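Local coordinates for extracellular solute-binding protein (Bordetella parapertussis, PDB 3PU5) that probably binds a small solute, perhaps a polyamine, outside the cytoplasm and delivers it to an ABC-type membrane transporter, at residues D6-T11 and V35-V40; A46-I51 and M70-R75; S106-S111 and S240-A245; Q144-N149 and K190-F195. One frame throughout, in Å; residues are numbered along the deposited sequence.

Interaction 1 of 4, residues D6-T11 and V35-V40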
loop_
_atom_site.group_PDB
_atom_site.type_symbol
_atom_site.label_atom_id
_atom_site.label_comp_id
_atom_site.label_asym_id
_atom_site.label_seq_id
_atom_site.Cartn_x
_atom_site.Cartn_y
_atom_site.Cartn_z
ATOM N N ASP A 6 -2.848 -3.542 31.916
ATOM C CA ASP A 6 -3.209 -2.553 30.902
ATOM C C ASP A 6 -2.040 -2.035 30.049
ATOM O O ASP A 6 -1.659 -0.908 30.098
ATOM C CB ASP A 6 -3.949 -1.411 31.515
ATOM C CG ASP A 6 -5.169 -1.849 32.237
ATOM O OD1 ASP A 6 -6.032 -2.494 31.646
ATOM O OD2 ASP A 6 -5.217 -1.537 33.430
ATOM N N HIS A 7 -1.532 -2.934 29.247
ATOM C CA HIS A 7 -0.356 -2.760 28.477
ATOM C C HIS A 7 -0.526 -3.691 27.273
ATOM O O HIS A 7 -0.657 -4.861 27.460
ATOM C CB HIS A 7 0.871 -3.128 29.319
ATOM C CG HIS A 7 2.182 -2.831 28.677
ATOM N ND1 HIS A 7 2.304 -2.317 27.414
ATOM C CD2 HIS A 7 3.440 -2.977 29.136
ATOM C CE1 HIS A 7 3.573 -2.167 27.126
ATOM N NE2 HIS A 7 4.281 -2.560 28.155
ATOM N N ILE A 8 -0.524 -3.162 26.061
ATOM C CA ILE A 8 -0.583 -4.016 24.872
ATOM C C ILE A 8 0.663 -3.904 23.991
ATOM O O ILE A 8 1.363 -2.880 23.997
ATOM C CB ILE A 8 -1.873 -3.793 24.007
ATOM C CG1 ILE A 8 -1.953 -2.358 23.462
ATOM C CG2 ILE A 8 -3.123 -4.174 24.785
ATOM C CD1 ILE A 8 -3.094 -2.147 22.442
ATOM N N TYR A 9 0.937 -4.976 23.248
ATOM C CA TYR A 9 2.068 -5.007 22.331
ATOM C C TYR A 9 1.558 -5.064 20.884
ATOM O O TYR A 9 0.714 -5.894 20.533
ATOM C CB TYR A 9 3.017 -6.171 22.668
ATOM C CG TYR A 9 3.716 -5.978 24.000
ATOM C CD1 TYR A 9 3.061 -6.255 25.196
ATOM C CD2 TYR A 9 5.016 -5.497 24.062
ATOM C CE1 TYR A 9 3.699 -6.069 26.427
ATOM C CE2 TYR A 9 5.658 -5.303 25.280
ATOM C CZ TYR A 9 4.997 -5.589 26.456
ATOM O OH TYR A 9 5.633 -5.399 27.657
ATOM N N VAL A 10 2.054 -4.144 20.066
ATOM C CA VAL A 10 1.592 -3.979 18.690
ATOM C C VAL A 10 2.799 -3.997 17.767
ATOM O O VAL A 10 3.742 -3.206 17.942
ATOM C CB VAL A 10 0.840 -2.622 18.493
ATOM C CG1 VAL A 10 0.327 -2.486 17.038
ATOM C CG2 VAL A 10 -0.321 -2.495 19.482
ATOM N N THR A 11 2.781 -4.892 16.785
ATOM C CA THR A 11 3.917 -4.995 15.881
ATOM C C THR A 11 4.013 -3.749 15.020
ATOM O O THR A 11 3.015 -3.065 14.772
ATOM C CB THR A 11 3.826 -6.226 14.966
ATOM O OG1 THR A 11 2.760 -6.050 14.024
ATOM C CG2 THR A 11 3.583 -7.481 15.779
ATOM N N VAL A 35 -4.039 3.017 28.536
ATOM C CA VAL A 35 -3.451 1.736 28.180
ATOM C C VAL A 35 -2.103 1.975 27.528
ATOM O O VAL A 35 -2.003 2.682 26.531
ATOM C CB VAL A 35 -4.351 0.953 27.213
ATOM C CG1 VAL A 35 -3.626 -0.275 26.678
ATOM C CG2 VAL A 35 -5.654 0.557 27.911
ATOM N N LYS A 36 -1.059 1.400 28.110
ATOM C CA LYS A 36 0.271 1.535 27.538
ATOM C C LYS A 36 0.395 0.742 26.234
ATOM O O LYS A 36 -0.143 -0.364 26.106
ATOM C CB LYS A 36 1.348 1.110 28.544
ATOM C CG LYS A 36 2.733 1.032 27.930
ATOM C CD LYS A 36 3.812 1.615 28.826
ATOM C CE LYS A 36 5.136 1.650 28.079
ATOM N NZ LYS A 36 6.044 2.694 28.614
ATOM N N VAL A 37 1.090 1.316 25.262
ATOM C CA VAL A 37 1.323 0.621 24.001
ATOM C C VAL A 37 2.817 0.524 23.722
ATOM O O VAL A 37 3.524 1.538 23.709
ATOM C CB VAL A 37 0.642 1.316 22.799
ATOM C CG1 VAL A 37 0.905 0.511 21.511
ATOM C CG2 VAL A 37 -0.851 1.470 23.043
ATOM N N THR A 38 3.292 -0.698 23.505
ATOM C CA THR A 38 4.660 -0.906 23.046
ATOM C C THR A 38 4.647 -1.322 21.583
ATOM O O THR A 38 4.016 -2.311 21.219
ATOM C CB THR A 38 5.384 -2.006 23.868
ATOM O OG1 THR A 38 5.571 -1.553 25.215
ATOM C CG2 THR A 38 6.749 -2.340 23.256
ATOM N N LEU A 39 5.337 -0.559 20.744
ATOM C CA LEU A 39 5.492 -0.921 19.342
ATOM C C LEU A 39 6.744 -1.780 19.200
ATOM O O LEU A 39 7.833 -1.361 19.601
ATOM C CB LEU A 39 5.627 0.335 18.484
ATOM C CG LEU A 39 4.412 1.267 18.484
ATOM C CD1 LEU A 39 4.737 2.574 17.774
ATOM C CD2 LEU A 39 3.213 0.585 17.836
ATOM N N VAL A 40 6.581 -2.973 18.637
ATOM C CA VAL A 40 7.683 -3.918 18.485
ATOM C C VAL A 40 8.212 -3.940 17.049
ATOM O O VAL A 40 7.563 -4.493 16.158
ATOM C CB VAL A 40 7.224 -5.334 18.868
ATOM C CG1 VAL A 40 8.406 -6.282 18.888
ATOM C CG2 VAL A 40 6.514 -5.324 20.228
#
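Strands 7-12 and 36-41 are the two parallel strands of a beta-alpha-beta unit, joined by helix 15-33, and His7 to Thr11 pair in order with Lys36 to Val40. The backbone ladder alternates between the strands: Ile8 N reaches Lys36 O at 2.8 Å, Thr38 N meets Ile8 O at 3.0 Å, and Val10 N meets Thr38 O at 2.9 Å with an N-H...O angle of 173°. On the face that carries His7, Tyr9, Thr38 and Val40, the imidazole lies with Lys36 CG over one side, 3.6 Å from the ring centroid, while Tyr9 CZ covers the opposite side near the rim. CG of His7 stands anti to the backbone N (chi1 -173°), which carries the ring across to the neighbouring strand; its ND1 adds a weak bond to Lys36 O. Tyr9 CD2 rests 3.5 Å from Thr38 CB, and Val40 CG2 meets the edge of the same ring. A glycerol molecule lies close to the Tyr9 side chain. The other face is aliphatic, with Val10 CG2 against Val37 CG1 (3.8 Å) and Ile8 CG1 near Val37 CG2 (4.0 Å). Helix 15-33 covers Val37 and Leu39 on this side, and helix 252-262 covers Ile8 and Val10. At the far edge of strand 7-12, Tyr9 and Thr11 form backbone hydrogen bonds with Val62 of strand 62-65.

Interaction 2 of 4, residues A46-I51 and M70-R75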
loop_
_atom_site.group_PDB
_atom_site.type_symbol
_atom_site.label_atom_id
_atom_site.label_comp_id
_atom_site.label_asym_id
_atom_site.label_seq_id
_atom_site.Cartn_x
_atom_site.Cartn_y
_atom_site.Cartn_z
ATOM N N ALA A 46 9.180 -12.157 10.034
ATOM C CA ALA A 46 9.580 -12.489 11.402
ATOM C C ALA A 46 8.409 -12.347 12.372
ATOM O O ALA A 46 8.171 -13.219 13.210
ATOM C CB ALA A 46 10.749 -11.622 11.849
ATOM N N HIS A 47 7.688 -11.236 12.265
ATOM C CA HIS A 47 6.501 -11.032 13.091
ATOM C C HIS A 47 5.482 -12.155 12.882
ATOM O O HIS A 47 4.995 -12.740 13.841
ATOM C CB HIS A 47 5.853 -9.682 12.786
ATOM C CG HIS A 47 6.482 -8.533 13.509
ATOM N ND1 HIS A 47 6.616 -7.279 12.947
ATOM C CD2 HIS A 47 7.015 -8.448 14.751
ATOM C CE1 HIS A 47 7.195 -6.468 13.817
ATOM N NE2 HIS A 47 7.444 -7.154 14.921
ATOM N N ALA A 48 5.169 -12.451 11.623
ATOM C CA ALA A 48 4.194 -13.492 11.309
ATOM C C ALA A 48 4.631 -14.847 11.845
ATOM O O ALA A 48 3.839 -15.548 12.465
ATOM C CB ALA A 48 3.944 -13.572 9.824
ATOM N N LEU A 49 5.884 -15.229 11.613
ATOM C CA LEU A 49 6.345 -16.534 12.102
ATOM C C LEU A 49 6.277 -16.601 13.631
ATOM O O LEU A 49 5.888 -17.622 14.214
ATOM C CB LEU A 49 7.760 -16.865 11.609
ATOM C CG LEU A 49 8.240 -18.258 12.057
ATOM C CD1 LEU A 49 7.303 -19.344 11.539
ATOM C CD2 LEU A 49 9.672 -18.539 11.617
ATOM N N LYS A 50 6.642 -15.503 14.280
ATOM C CA LYS A 50 6.601 -15.467 15.736
ATOM C C LYS A 50 5.184 -15.683 16.241
ATOM O O LYS A 50 4.968 -16.437 17.184
ATOM C CB LYS A 50 7.159 -14.158 16.277
ATOM C CG LYS A 50 7.224 -14.123 17.792
ATOM C CD LYS A 50 8.344 -13.209 18.250
ATOM C CE LYS A 50 8.420 -13.114 19.764
ATOM N NZ LYS A 50 9.511 -12.177 20.125
ATOM N N ILE A 51 4.218 -15.031 15.600
ATOM C CA ILE A 51 2.820 -15.214 15.972
ATOM C C ILE A 51 2.347 -16.618 15.619
ATOM O O ILE A 51 1.636 -17.254 16.388
ATOM C CB ILE A 51 1.900 -14.190 15.290
ATOM C CG1 ILE A 51 2.156 -12.783 15.844
ATOM C CG2 ILE A 51 0.447 -14.589 15.499
ATOM C CD1 ILE A 51 1.689 -11.672 14.908
HETATM N N MSE A 70 0.619 -11.405 6.538
HETATM C CA MSE A 70 -0.650 -11.408 7.259
HETATM C C MSE A 70 -1.567 -12.493 6.716
HETATM O O MSE A 70 -2.324 -13.114 7.466
HETATM C CB MSE A 70 -1.358 -10.051 7.198
HETATM C CG MSE A 70 -2.592 -9.975 8.108
HETATM SE SE MSE A 70 -2.080 -10.010 10.010
HETATM C CE MSE A 70 -1.107 -8.303 10.066
ATOM N N TYR A 71 -1.507 -12.717 5.407
ATOM C CA TYR A 71 -2.330 -13.756 4.809
ATOM C C TYR A 71 -1.951 -15.119 5.384
ATOM O O TYR A 71 -2.769 -16.020 5.429
ATOM C CB TYR A 71 -2.214 -13.751 3.283
ATOM C CG TYR A 71 -3.441 -14.321 2.598
ATOM C CD1 TYR A 71 -3.443 -15.617 2.084
ATOM C CD2 TYR A 71 -4.604 -13.568 2.480
ATOM C CE1 TYR A 71 -4.569 -16.144 1.462
ATOM C CE2 TYR A 71 -5.733 -14.083 1.863
ATOM C CZ TYR A 71 -5.708 -15.373 1.357
ATOM O OH TYR A 71 -6.834 -15.890 0.743
ATOM N N ARG A 72 -0.710 -15.261 5.843
ATOM C CA ARG A 72 -0.287 -16.501 6.495
ATOM C C ARG A 72 -1.096 -16.745 7.771
ATOM O O ARG A 72 -1.541 -17.866 8.043
ATOM C CB ARG A 72 1.212 -16.457 6.834
ATOM C CG ARG A 72 2.128 -16.383 5.631
ATOM C CD ARG A 72 3.545 -15.979 6.042
ATOM N NE ARG A 72 4.210 -17.010 6.834
ATOM C CZ ARG A 72 5.408 -16.866 7.390
ATOM N NH1 ARG A 72 6.077 -15.728 7.244
ATOM N NH2 ARG A 72 5.945 -17.860 8.091
ATOM N N LEU A 73 -1.269 -15.685 8.551
ATOM C CA LEU A 73 -1.967 -15.764 9.821
ATOM C C LEU A 73 -3.456 -15.973 9.609
ATOM O O LEU A 73 -4.130 -16.591 10.427
ATOM C CB LEU A 73 -1.743 -14.485 10.617
ATOM C CG LEU A 73 -0.323 -14.344 11.124
ATOM C CD1 LEU A 73 -0.287 -13.308 12.234
ATOM C CD2 LEU A 73 0.132 -15.692 11.629
ATOM N N ILE A 74 -3.966 -15.434 8.510
ATOM C CA ILE A 74 -5.344 -15.686 8.111
ATOM C C ILE A 74 -5.557 -17.168 7.846
ATOM O O ILE A 74 -6.508 -17.767 8.343
ATOM C CB ILE A 74 -5.704 -14.919 6.836
ATOM C CG1 ILE A 74 -5.970 -13.459 7.172
ATOM C CG2 ILE A 74 -6.955 -15.515 6.192
ATOM C CD1 ILE A 74 -7.201 -13.282 8.018
ATOM N N ARG A 75 -4.665 -17.745 7.048
ATOM C CA ARG A 75 -4.747 -19.151 6.676
ATOM C C ARG A 75 -4.586 -20.079 7.883
ATOM O O ARG A 75 -5.121 -21.189 7.891
ATOM C CB ARG A 75 -3.687 -19.477 5.621
ATOM C CG ARG A 75 -3.896 -18.749 4.301
ATOM C CD ARG A 75 -5.240 -19.103 3.692
ATOM N NE ARG A 75 -5.350 -20.539 3.439
ATOM C CZ ARG A 75 -6.353 -21.111 2.777
ATOM N NH1 ARG A 75 -7.341 -20.363 2.287
ATOM N NH2 ARG A 75 -6.365 -22.428 2.598
#
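Ile51 and Leu73 form the tight part of this contact between helices 44-53 and 67-75, whose segments run nearly parallel, 18° apart, with axes 9.3 Å from each other. Leu73 CD1 rests against two branches of Ile51, 3.6 Å from CG2 and 3.7 Å from CD1, and the two side chains cross at about a right angle. The second methyl, Leu73 CD2, turns toward the backbone and approaches Ala48 O at 3.8 Å. The other side is looser and partly open to solvent. Here Arg72 spans the gap with a chain bent at chi3 (68°), laying one face of its guanidinium over Ala48 CB, with NH1 4.0 Å from that methyl, while its NH2 comes to 4.0 Å from Leu49 CD1. These are van der Waals contacts; the charge is met within its own helix, where Arg72 NH1 forms a salt bridge with Asp69. Beneath the buried side, Ala48 and the selenomethionine Met70 both touch Phe65 of strand 62-65. Two near-parallel helices laid side by side on an intervening strand are typical of the alpha/beta lobes of periplasmic-type binding proteins.

Interaction 3 of 4, residues S106-S111 and S240-A245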
loop_
_atom_site.group_PDB
_atom_site.type_symbol
_atom_site.label_atom_id
_atom_site.label_comp_id
_atom_site.label_asym_id
_atom_site.label_seq_id
_atom_site.Cartn_x
_atom_site.Cartn_y
_atom_site.Cartn_z
ATOM N N SER A 106 -8.209 -5.365 8.654
ATOM C CA SER A 106 -8.398 -4.243 7.741
ATOM C C SER A 106 -7.073 -3.564 7.424
ATOM O O SER A 106 -6.210 -3.437 8.294
ATOM C CB SER A 106 -9.343 -3.218 8.365
ATOM O OG SER A 106 -9.515 -2.117 7.496
ATOM N N LEU A 107 -6.898 -3.124 6.181
ATOM C CA LEU A 107 -5.806 -2.206 5.883
ATOM C C LEU A 107 -5.973 -1.002 6.807
ATOM O O LEU A 107 -7.100 -0.649 7.157
ATOM C CB LEU A 107 -5.833 -1.758 4.417
ATOM C CG LEU A 107 -5.031 -2.581 3.402
ATOM C CD1 LEU A 107 -5.711 -3.914 3.140
ATOM C CD2 LEU A 107 -4.830 -1.813 2.089
ATOM N N TYR A 108 -4.865 -0.392 7.232
ATOM C CA TYR A 108 -4.963 0.786 8.097
ATOM C C TYR A 108 -4.318 2.041 7.513
ATOM O O TYR A 108 -4.274 3.082 8.164
ATOM C CB TYR A 108 -4.492 0.509 9.535
ATOM C CG TYR A 108 -3.021 0.178 9.763
ATOM C CD1 TYR A 108 -2.119 1.163 10.183
ATOM C CD2 TYR A 108 -2.555 -1.133 9.656
ATOM C CE1 TYR A 108 -0.777 0.849 10.454
ATOM C CE2 TYR A 108 -1.219 -1.455 9.918
ATOM C CZ TYR A 108 -0.340 -0.462 10.315
ATOM O OH TYR A 108 0.971 -0.787 10.578
ATOM N N ASP A 109 -3.811 1.915 6.289
ATOM C CA ASP A 109 -3.536 3.061 5.423
ATOM C C ASP A 109 -3.415 2.518 4.000
ATOM O O ASP A 109 -3.347 1.308 3.802
ATOM C CB ASP A 109 -2.277 3.844 5.867
ATOM C CG ASP A 109 -0.968 3.102 5.582
ATOM O OD1 ASP A 109 -0.664 2.862 4.397
ATOM O OD2 ASP A 109 -0.226 2.785 6.539
ATOM N N TYR A 110 -3.427 3.393 3.007
ATOM C CA TYR A 110 -3.117 2.943 1.653
ATOM C C TYR A 110 -2.157 3.919 0.960
ATOM O O TYR A 110 -2.288 5.136 1.095
ATOM C CB TYR A 110 -4.397 2.644 0.827
ATOM C CG TYR A 110 -5.271 3.841 0.508
ATOM C CD1 TYR A 110 -5.009 4.635 -0.597
ATOM C CD2 TYR A 110 -6.370 4.171 1.308
ATOM C CE1 TYR A 110 -5.800 5.726 -0.896
ATOM C CE2 TYR A 110 -7.163 5.273 1.016
ATOM C CZ TYR A 110 -6.870 6.047 -0.082
ATOM O OH TYR A 110 -7.640 7.145 -0.390
ATOM N N SER A 111 -1.152 3.373 0.285
ATOM C CA SER A 111 -0.317 4.163 -0.620
ATOM C C SER A 111 -0.633 3.714 -2.034
ATOM O O SER A 111 -0.952 2.540 -2.251
ATOM C CB SER A 111 1.176 3.998 -0.307
ATOM O OG SER A 111 1.608 2.676 -0.555
ATOM N N SER A 240 -2.049 -0.244 -2.065
ATOM C CA SER A 240 -1.763 -1.317 -1.142
ATOM C C SER A 240 -1.491 -0.682 0.209
ATOM O O SER A 240 -1.228 0.521 0.308
ATOM C CB SER A 240 -0.539 -2.108 -1.609
ATOM O OG SER A 240 -0.732 -2.649 -2.906
ATOM N N GLY A 241 -1.525 -1.489 1.256
ATOM C CA GLY A 241 -1.252 -0.965 2.575
ATOM C C GLY A 241 -1.071 -2.070 3.588
ATOM O O GLY A 241 -1.379 -3.231 3.315
ATOM N N PRO A 242 -0.577 -1.704 4.776
ATOM C CA PRO A 242 -0.364 -2.676 5.850
ATOM C C PRO A 242 -1.701 -3.065 6.475
ATOM O O PRO A 242 -2.675 -2.317 6.386
ATOM C CB PRO A 242 0.515 -1.914 6.847
ATOM C CG PRO A 242 0.181 -0.451 6.626
ATOM C CD PRO A 242 -0.207 -0.327 5.158
ATOM N N VAL A 243 -1.755 -4.246 7.075
ATOM C CA VAL A 243 -2.999 -4.750 7.646
ATOM C C VAL A 243 -2.932 -4.739 9.166
ATOM O O VAL A 243 -1.860 -4.951 9.752
ATOM C CB VAL A 243 -3.300 -6.177 7.151
ATOM C CG1 VAL A 243 -4.710 -6.592 7.534
ATOM C CG2 VAL A 243 -3.136 -6.252 5.648
HETATM N N MSE A 244 -4.073 -4.471 9.799
HETATM C CA MSE A 244 -4.168 -4.541 11.244
HETATM C C MSE A 244 -5.177 -5.609 11.666
HETATM O O MSE A 244 -6.253 -5.721 11.089
HETATM C CB MSE A 244 -4.574 -3.192 11.835
HETATM C CG MSE A 244 -4.474 -3.156 13.358
HETATM SE SE MSE A 244 -4.738 -1.334 14.093
HETATM C CE MSE A 244 -3.020 -0.524 13.603
ATOM N N ALA A 245 -4.826 -6.373 12.692
ATOM C CA ALA A 245 -5.673 -7.447 13.186
ATOM C C ALA A 245 -5.428 -7.715 14.670
ATOM O O ALA A 245 -4.333 -7.471 15.193
ATOM C CB ALA A 245 -5.443 -8.733 12.371
#
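Ser106 and Met244, a selenomethionine, form an antiparallel hydrogen-bonded pair: Met244 N to Ser106 O is 2.8 Å and Ser106 N to Met244 O is 3.1 Å. Tyr108 N donates to Pro242 O at 3.0 Å, and a second hydrogen-bonded pair joins Ser111 with Ser240, whose O receives Ser111 N at 2.9 Å. The register slips by one residue between the two ladders. C-H...O contacts bridge this break: Leu107 CA faces Pro242 O, and Asp109 O settles 3.3 Å from Gly241 CA, where no side chain intervenes. Within its own segment Ser106 OG donates to Leu107 O, so this buried hydroxyl is satisfied locally.

Ring packing is the second kind of contact. Tyr108 has its CG between the backbone N and the carbonyl carbon (chi1 66°), which stands the ring against the opposite segment. Met244 CE sits almost over its centre, 3.8 Å from the centroid and 8° off the normal, a CH-pi contact, with SE above the same face at a distance as a Met-aromatic contact. Pro242 CG covers the opposite face nearer the rim, and Val243 O meets the edge. The Pro242 ring also crosses the Asp109 carboxylate, CG to OD2 3.3 Å. Phe17 of helix 15-33 also touches Tyr108, Asp109 and Pro242. Paired backbone bonds hold the two ends, and between them one bond and the Tyr108 ring, held between Pro242 and Met244, join the segments where the register slips. The segments are placed to lead from one lobe into the other, consistent with hinge strands.

Interaction 4 of 4, residues Q144-N149 and K190-F195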
loop_
_atom_site.group_PDB
_atom_site.type_symbol
_atom_site.label_atom_id
_atom_site.label_comp_id
_atom_site.label_asym_id
_atom_site.label_seq_id
_atom_site.Cartn_x
_atom_site.Cartn_y
_atom_site.Cartn_z
ATOM N N GLN A 144 12.717 6.757 -22.405
ATOM C CA GLN A 144 12.867 7.424 -21.117
ATOM C C GLN A 144 11.807 6.989 -20.114
ATOM O O GLN A 144 11.505 7.698 -19.152
ATOM C CB GLN A 144 12.856 8.934 -21.327
ATOM C CG GLN A 144 14.009 9.370 -22.240
ATOM C CD GLN A 144 13.841 10.771 -22.793
ATOM O OE1 GLN A 144 13.464 11.692 -22.077
ATOM N NE2 GLN A 144 14.144 10.938 -24.079
ATOM N N VAL A 145 11.267 5.799 -20.349
ATOM C CA VAL A 145 10.269 5.219 -19.466
ATOM C C VAL A 145 10.943 4.246 -18.495
ATOM O O VAL A 145 11.877 3.537 -18.874
ATOM C CB VAL A 145 9.179 4.516 -20.300
ATOM C CG1 VAL A 145 8.100 3.954 -19.395
ATOM C CG2 VAL A 145 8.587 5.510 -21.323
ATOM N N PHE A 146 10.518 4.266 -17.232
ATOM C CA PHE A 146 10.977 3.285 -16.244
ATOM C C PHE A 146 9.774 2.470 -15.768
ATOM O O PHE A 146 8.638 2.885 -15.975
ATOM C CB PHE A 146 11.737 3.944 -15.078
ATOM C CG PHE A 146 10.971 5.049 -14.377
ATOM C CD1 PHE A 146 10.024 4.747 -13.401
ATOM C CD2 PHE A 146 11.200 6.388 -14.691
ATOM C CE1 PHE A 146 9.310 5.765 -12.754
ATOM C CE2 PHE A 146 10.493 7.409 -14.055
ATOM C CZ PHE A 146 9.549 7.100 -13.082
ATOM N N PHE A 147 10.011 1.308 -15.158
ATOM C CA PHE A 147 8.915 0.437 -14.733
ATOM C C PHE A 147 9.344 -0.441 -13.554
ATOM O O PHE A 147 10.516 -0.767 -13.427
ATOM C CB PHE A 147 8.451 -0.451 -15.899
ATOM C CG PHE A 147 7.146 -1.158 -15.643
ATOM C CD1 PHE A 147 7.126 -2.401 -15.030
ATOM C CD2 PHE A 147 5.933 -0.563 -15.998
ATOM C CE1 PHE A 147 5.920 -3.048 -14.770
ATOM C CE2 PHE A 147 4.718 -1.206 -15.745
ATOM C CZ PHE A 147 4.715 -2.453 -15.135
ATOM N N ASN A 148 8.396 -0.813 -12.697
ATOM C CA ASN A 148 8.685 -1.648 -11.523
ATOM C C ASN A 148 9.325 -2.989 -11.899
ATOM O O ASN A 148 8.776 -3.731 -12.721
ATOM C CB ASN A 148 7.392 -1.971 -10.747
ATOM C CG ASN A 148 6.487 -0.764 -10.540
ATOM O OD1 ASN A 148 6.032 -0.506 -9.418
ATOM N ND2 ASN A 148 6.180 -0.050 -11.620
ATOM N N ASN A 149 10.459 -3.322 -11.293
ATOM C CA ASN A 149 11.007 -4.665 -11.471
ATOM C C ASN A 149 10.156 -5.688 -10.736
ATOM O O ASN A 149 9.959 -5.561 -9.527
ATOM C CB ASN A 149 12.447 -4.758 -10.974
ATOM C CG ASN A 149 13.072 -6.109 -11.285
ATOM O OD1 ASN A 149 13.690 -6.735 -10.431
ATOM N ND2 ASN A 149 12.890 -6.568 -12.509
ATOM N N LYS A 190 14.967 1.267 -17.608
ATOM C CA LYS A 190 15.275 0.768 -16.274
ATOM C C LYS A 190 14.070 0.104 -15.626
ATOM O O LYS A 190 12.975 0.673 -15.584
ATOM C CB LYS A 190 15.790 1.907 -15.391
ATOM C CG LYS A 190 16.075 1.510 -13.947
ATOM C CD LYS A 190 17.235 0.523 -13.858
ATOM C CE LYS A 190 17.763 0.448 -12.435
ATOM N NZ LYS A 190 18.732 -0.674 -12.233
ATOM N N PHE A 191 14.280 -1.116 -15.146
ATOM C CA PHE A 191 13.316 -1.773 -14.285
ATOM C C PHE A 191 13.810 -1.564 -12.861
ATOM O O PHE A 191 14.785 -2.185 -12.431
ATOM C CB PHE A 191 13.201 -3.257 -14.632
ATOM C CG PHE A 191 12.478 -3.516 -15.925
ATOM C CD1 PHE A 191 13.179 -3.785 -17.092
ATOM C CD2 PHE A 191 11.089 -3.473 -15.980
ATOM C CE1 PHE A 191 12.505 -4.017 -18.291
ATOM C CE2 PHE A 191 10.417 -3.701 -17.161
ATOM C CZ PHE A 191 11.124 -3.975 -18.324
ATOM N N PHE A 192 13.151 -0.668 -12.137
ATOM C CA PHE A 192 13.690 -0.191 -10.876
ATOM C C PHE A 192 13.421 -1.143 -9.716
ATOM O O PHE A 192 12.465 -1.913 -9.736
ATOM C CB PHE A 192 13.203 1.233 -10.567
ATOM C CG PHE A 192 11.723 1.337 -10.298
ATOM C CD1 PHE A 192 11.221 1.102 -9.032
ATOM C CD2 PHE A 192 10.840 1.706 -11.308
ATOM C CE1 PHE A 192 9.856 1.211 -8.777
ATOM C CE2 PHE A 192 9.488 1.819 -11.061
ATOM C CZ PHE A 192 8.992 1.570 -9.796
ATOM N N THR A 193 14.272 -1.068 -8.700
ATOM C CA THR A 193 14.287 -2.063 -7.646
ATOM C C THR A 193 14.014 -1.489 -6.255
ATOM O O THR A 193 13.999 -2.228 -5.281
ATOM C CB THR A 193 15.648 -2.784 -7.598
ATOM O OG1 THR A 193 16.676 -1.817 -7.374
ATOM C CG2 THR A 193 15.928 -3.520 -8.896
ATOM N N ALA A 194 13.816 -0.179 -6.148
ATOM C CA ALA A 194 13.503 0.416 -4.849
ATOM C C ALA A 194 12.381 1.455 -4.931
ATOM O O ALA A 194 12.182 2.089 -5.971
ATOM C CB ALA A 194 14.746 1.026 -4.226
ATOM N N PHE A 195 11.658 1.626 -3.827
ATOM C CA PHE A 195 10.534 2.568 -3.751
ATOM C C PHE A 195 10.900 4.018 -4.086
ATOM O O PHE A 195 10.088 4.763 -4.634
ATOM C CB PHE A 195 9.894 2.500 -2.367
ATOM C CG PHE A 195 9.086 1.256 -2.141
ATOM C CD1 PHE A 195 7.954 1.002 -2.905
ATOM C CD2 PHE A 195 9.453 0.341 -1.169
ATOM C CE1 PHE A 195 7.205 -0.146 -2.698
ATOM C CE2 PHE A 195 8.707 -0.811 -0.957
ATOM C CZ PHE A 195 7.583 -1.052 -1.720
#
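Phe147 and Phe191 are paired in a short parallel ladder between strands 145-148 and 188-192, the strand axes 34° apart: Phe147 N bonds Lys190 O at 3.1 Å, Phe192 N bonds Phe147 O at 2.9 Å, and Asn149 N bonds Phe192 O at 2.9 Å. Aromatic side chains then spread over both faces. Phe192 makes the broadest contact, its ring folded back across strand 145-148 because CG lies between the backbone N and the carbonyl carbon (chi1 67°). One ring face takes Asn148 CA, 3.8 Å from the centroid, and CE2 of Phe192 comes within 3.3 Å of Asn148 N. The side chain of Asn148 runs alongside, pointing the same way, near CZ of that ring. Phe146 meets Phe192 obliquely, CD1 to CD2 3.8 Å. On the other face Phe191 CE2 touches Phe147 CB at 4.0 Å, and the rim of the Phe191 ring comes close to Asn148 O. Phe191 also makes an edge-to-face contact with Trp319 of helix 305-322, while Phe146 packs on helix 197-204. Past the strand ends Asn149 OD1 is held by Ser152 OG, and the backbone amides of Thr193 and Ala194 both donate to Asp197 OD2. With only three cross-strand bonds in the segments, much of the cohesion probably comes from phenyl rings packed against backbone and each other, and polar side chains fix the loops where the strands stop.

In the fold
Interactions 1 and 2 lie in one lobe, interaction 3 near the centre between it and the lobe of interaction 4. Interaction 4 is nested in the loop that interaction 3 closes and lies across the chain's centre from interaction 1, their nearest atoms about 17 Å apart. Interaction 2 joins its neighbours directly: His47 packs on Thr11 and Val40 of interaction 1, and Met70 CE lies 3.5 Å from Val243 O of interaction 3. Interactions 2 and 3 are buried, 1 and 4 partly buried. Interactions 1 and 4 are both parallel strand pairs, but the first has an aliphatic inner face and the other is mainly phenylalanine. Antiparallel bonding marks interaction 3; interaction 2 is helix packing without cross-bonds.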